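Local coordinates for E2A dna-binding protein (Human adenovirus 5, PDB 2WB0), which binds single-stranded DNA and supports elongation in viral strand-displacement replication by unwinding the template without ATP, through its capacity to form multimers, at residues Pro270-Phe275 / Lys297-Asp302. Numbering follows the deposited sequence.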
ATOM      1  N   PRO A 270     -12.069   8.223  12.401  1.00 18.05           N
ATOM      2  CA  PRO A 270     -12.867   7.257  11.608  1.00 17.70           C
ATOM      3  C   PRO A 270     -12.658   7.397  10.114  1.00 16.59           C
ATOM      4  O   PRO A 270     -13.618   7.607   9.392  1.00 16.37           O
ATOM      5  CB  PRO A 270     -14.300   7.627  11.991  1.00 16.60           C
ATOM      6  CG  PRO A 270     -14.213   9.127  12.223  1.00 20.04           C
ATOM      7  CD  PRO A 270     -12.906   9.324  12.926  1.00 18.98           C
ATOM      8  N   ALA A 271     -11.426   7.170   9.632  1.00 14.61           N
ATOM      9  CA  ALA A 271     -11.155   7.091   8.172  1.00 15.32           C
ATOM     10  C   ALA A 271      -9.890   6.250   8.031  1.00 14.14           C
ATOM     11  O   ALA A 271      -9.008   6.307   8.904  1.00 14.80           O
ATOM     12  CB  ALA A 271     -10.921   8.500   7.512  1.00 13.30           C
ATOM     13  N   LEU A 272      -9.852   5.401   7.003  1.00 13.45           N
ATOM     14  CA  LEU A 272      -8.690   4.569   6.733  1.00 12.58           C
ATOM     15  C   LEU A 272      -7.985   5.024   5.453  1.00 13.77           C
ATOM     16  O   LEU A 272      -8.627   5.401   4.486  1.00 12.79           O
ATOM     17  CB  LEU A 272      -9.140   3.120   6.493  1.00 13.45           C
ATOM     18  CG  LEU A 272      -9.211   2.206   7.718  1.00 16.04           C
ATOM     19  CD1 LEU A 272      -9.165   2.800   9.135  1.00 11.99           C
ATOM     20  CD2 LEU A 272      -9.784   0.832   7.553  1.00 12.63           C
ATOM     21  N   ILE A 273      -6.658   4.910   5.452  1.00 13.17           N
ATOM     22  CA  ILE A 273      -5.891   5.051   4.202  1.00 12.77           C
ATOM     23  C   ILE A 273      -6.121   3.713   3.473  1.00 13.08           C
ATOM     24  O   ILE A 273      -5.937   2.635   4.050  1.00 13.35           O
ATOM     25  CB  ILE A 273      -4.362   5.158   4.521  1.00 12.29           C
ATOM     26  CG1 ILE A 273      -4.065   6.497   5.206  1.00 14.79           C
ATOM     27  CG2 ILE A 273      -3.487   4.817   3.207  1.00 10.01           C
ATOM     28  CD1 ILE A 273      -2.592   6.686   5.711  1.00 16.16           C
ATOM     29  N   VAL A 274      -6.470   3.779   2.198  1.00 12.23           N
ATOM     30  CA  VAL A 274      -6.641   2.594   1.439  1.00 11.80           C
ATOM     31  C   VAL A 274      -5.762   2.643   0.169  1.00 11.43           C
ATOM     32  O   VAL A 274      -5.816   3.627  -0.570  1.00 13.12           O
ATOM     33  CB  VAL A 274      -8.119   2.442   0.998  1.00 13.14           C
ATOM     34  CG1 VAL A 274      -8.282   1.222   0.121  1.00 14.17           C
ATOM     35  CG2 VAL A 274      -9.075   2.368   2.222  1.00 11.13           C
ATOM     36  N   PHE A 275      -4.992   1.575  -0.092  1.00 11.66           N
ATOM     37  CA  PHE A 275      -4.116   1.460  -1.210  1.00 10.20           C
ATOM     38  C   PHE A 275      -4.815   0.644  -2.306  1.00 11.34           C
ATOM     39  O   PHE A 275      -5.305  -0.450  -2.005  1.00 12.39           O
ATOM     40  CB  PHE A 275      -2.801   0.727  -0.813  1.00  9.74           C
ATOM     41  CG  PHE A 275      -2.035   1.427   0.300  1.00  8.92           C
ATOM     42  CD1 PHE A 275      -1.449   2.699   0.090  1.00 10.48           C
ATOM     43  CD2 PHE A 275      -1.920   0.812   1.536  1.00  9.94           C
ATOM     44  CE1 PHE A 275      -0.768   3.339   1.132  1.00  7.89           C
ATOM     45  CE2 PHE A 275      -1.242   1.452   2.593  1.00 10.29           C
ATOM     46  CZ  PHE A 275      -0.648   2.704   2.363  1.00 11.36           C
ATOM     47  N   LYS A 297      -6.168  -4.093  -3.482  1.00 14.05           N
ATOM     48  CA  LYS A 297      -6.895  -3.184  -2.543  1.00 14.16           C
ATOM     49  C   LYS A 297      -6.623  -3.628  -1.109  1.00 12.70           C
ATOM     50  O   LYS A 297      -6.960  -4.760  -0.699  1.00 13.16           O
ATOM     51  CB  LYS A 297      -8.407  -3.104  -2.773  1.00 15.23           C
ATOM     52  CG  LYS A 297      -9.181  -2.043  -1.925  1.00 15.56           C
ATOM     53  CD  LYS A 297     -10.709  -2.330  -1.935  1.00 17.75           C
ATOM     54  CE  LYS A 297     -11.573  -1.059  -1.709  1.00 30.26           C
ATOM     55  NZ  LYS A 297     -12.918  -1.256  -0.924  1.00 35.96           N
ATOM     56  N   ILE A 298      -5.958  -2.756  -0.371  1.00 13.04           N
ATOM     57  CA  ILE A 298      -5.635  -3.078   1.029  1.00 11.66           C
ATOM     58  C   ILE A 298      -5.520  -1.813   1.832  1.00 11.42           C
ATOM     59  O   ILE A 298      -4.878  -0.851   1.382  1.00 11.40           O
ATOM     60  CB  ILE A 298      -4.364  -3.951   1.160  1.00 10.68           C
ATOM     61  CG1 ILE A 298      -4.087  -4.297   2.643  1.00  9.83           C
ATOM     62  CG2 ILE A 298      -3.126  -3.253   0.409  1.00  8.58           C
ATOM     63  CD1 ILE A 298      -3.234  -5.652   2.744  1.00 12.56           C
ATOM     64  N   SER A 299      -6.092  -1.807   3.041  1.00 11.71           N
ATOM     65  CA  SER A 299      -6.141  -0.600   3.852  1.00 11.66           C
ATOM     66  C   SER A 299      -4.871  -0.639   4.670  1.00 11.26           C
ATOM     67  O   SER A 299      -4.289  -1.727   4.888  1.00 12.66           O
ATOM     68  CB  SER A 299      -7.397  -0.541   4.784  1.00 11.47           C
ATOM     69  OG  SER A 299      -7.361  -1.681   5.709  1.00 11.14           O
ATOM     70  N   ALA A 300      -4.394   0.524   5.102  1.00 12.21           N
ATOM     71  CA  ALA A 300      -3.136   0.558   5.878  1.00 12.48           C
ATOM     72  C   ALA A 300      -3.092  -0.302   7.175  1.00 11.79           C
ATOM     73  O   ALA A 300      -2.103  -0.958   7.444  1.00 13.07           O
ATOM     74  CB  ALA A 300      -2.701   2.047   6.178  1.00 10.40           C
ATOM     75  N   PRO A 301      -4.135  -0.296   7.963  1.00 13.84           N
ATOM     76  CA  PRO A 301      -4.052  -1.228   9.111  1.00 13.99           C
ATOM     77  C   PRO A 301      -4.015  -2.683   8.743  1.00 13.54           C
ATOM     78  O   PRO A 301      -3.313  -3.429   9.451  1.00 13.35           O
ATOM     79  CB  PRO A 301      -5.317  -0.947   9.919  1.00 13.91           C
ATOM     80  CG  PRO A 301      -5.818   0.458   9.370  1.00 16.11           C
ATOM     81  CD  PRO A 301      -5.420   0.440   7.927  1.00 12.67           C
ATOM     82  N   ASP A 302      -4.739  -3.108   7.681  1.00 11.99           N
ATOM     83  CA  ASP A 302      -4.720  -4.518   7.259  1.00 12.09           C
ATOM     84  C   ASP A 302      -3.369  -4.806   6.687  1.00 11.58           C
ATOM     85  O   ASP A 302      -2.894  -5.922   6.851  1.00 11.80           O
ATOM     86  CB  ASP A 302      -5.846  -4.816   6.224  1.00 10.16           C
ATOM     87  CG  ASP A 302      -7.197  -4.748   6.860  1.00 16.35           C
ATOM     88  OD1 ASP A 302      -7.206  -4.762   8.122  1.00 14.66           O
ATOM     89  OD2 ASP A 302      -8.207  -4.616   6.143  1.00 13.71           O
TER
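Phe275 and Ile298 form an antiparallel hydrogen-bonded pair between strands 271-275 and 297-299. Phe275 N gives a bond of 2.8 Å to Ile298 O, and Ile298 N returns one of 2.9 Å to Phe275 O. A third bond, Ala300 N to Ile273 O at 2.8 Å, carries the pairing into the first residue of helix 300-315.

Chi1 of Phe275 (-59°) swings CG to the side opposite the carbonyl carbon. This leans the ring back toward Ile273, where it reaches Ala300. There Phe275 CE2 lies 3.9 Å from Ala300 CB, while one ring face takes Ile273 CG2 near its rim. The Ala300 methyl also meets Ile273 CB at 3.9 Å, so it touches both side chains. Ile298 sends only its CG2 branch to Phe275 CB; its CG1 is anti to the backbone N (chi1 -178°) and leads away from strand 271-275. Leu217 of strand 216-220 adjoins both Phe275 and Ala300.

Val274 and Ser299 share the other face of the sheet. Leu272 CD2 approaches Ser299 CB at 3.9 Å. Leu272 CD1 meets Pro301 CG at 4.1 Å. Ser299 OG is hydrogen-bonded to the backbone O of Thr60, which satisfies this buried hydroxyl. Val274 CG1 meets Lys297 CG at 4.0 Å, an aliphatic contact.

Strand 271-276 is the middle member of a three-stranded antiparallel sheet, with 242-246 along its other edge. The contact joins that sheet to helix 300-315, with Ser299 at the N-cap: a strand-to-helix junction within the second zinc-binding domain.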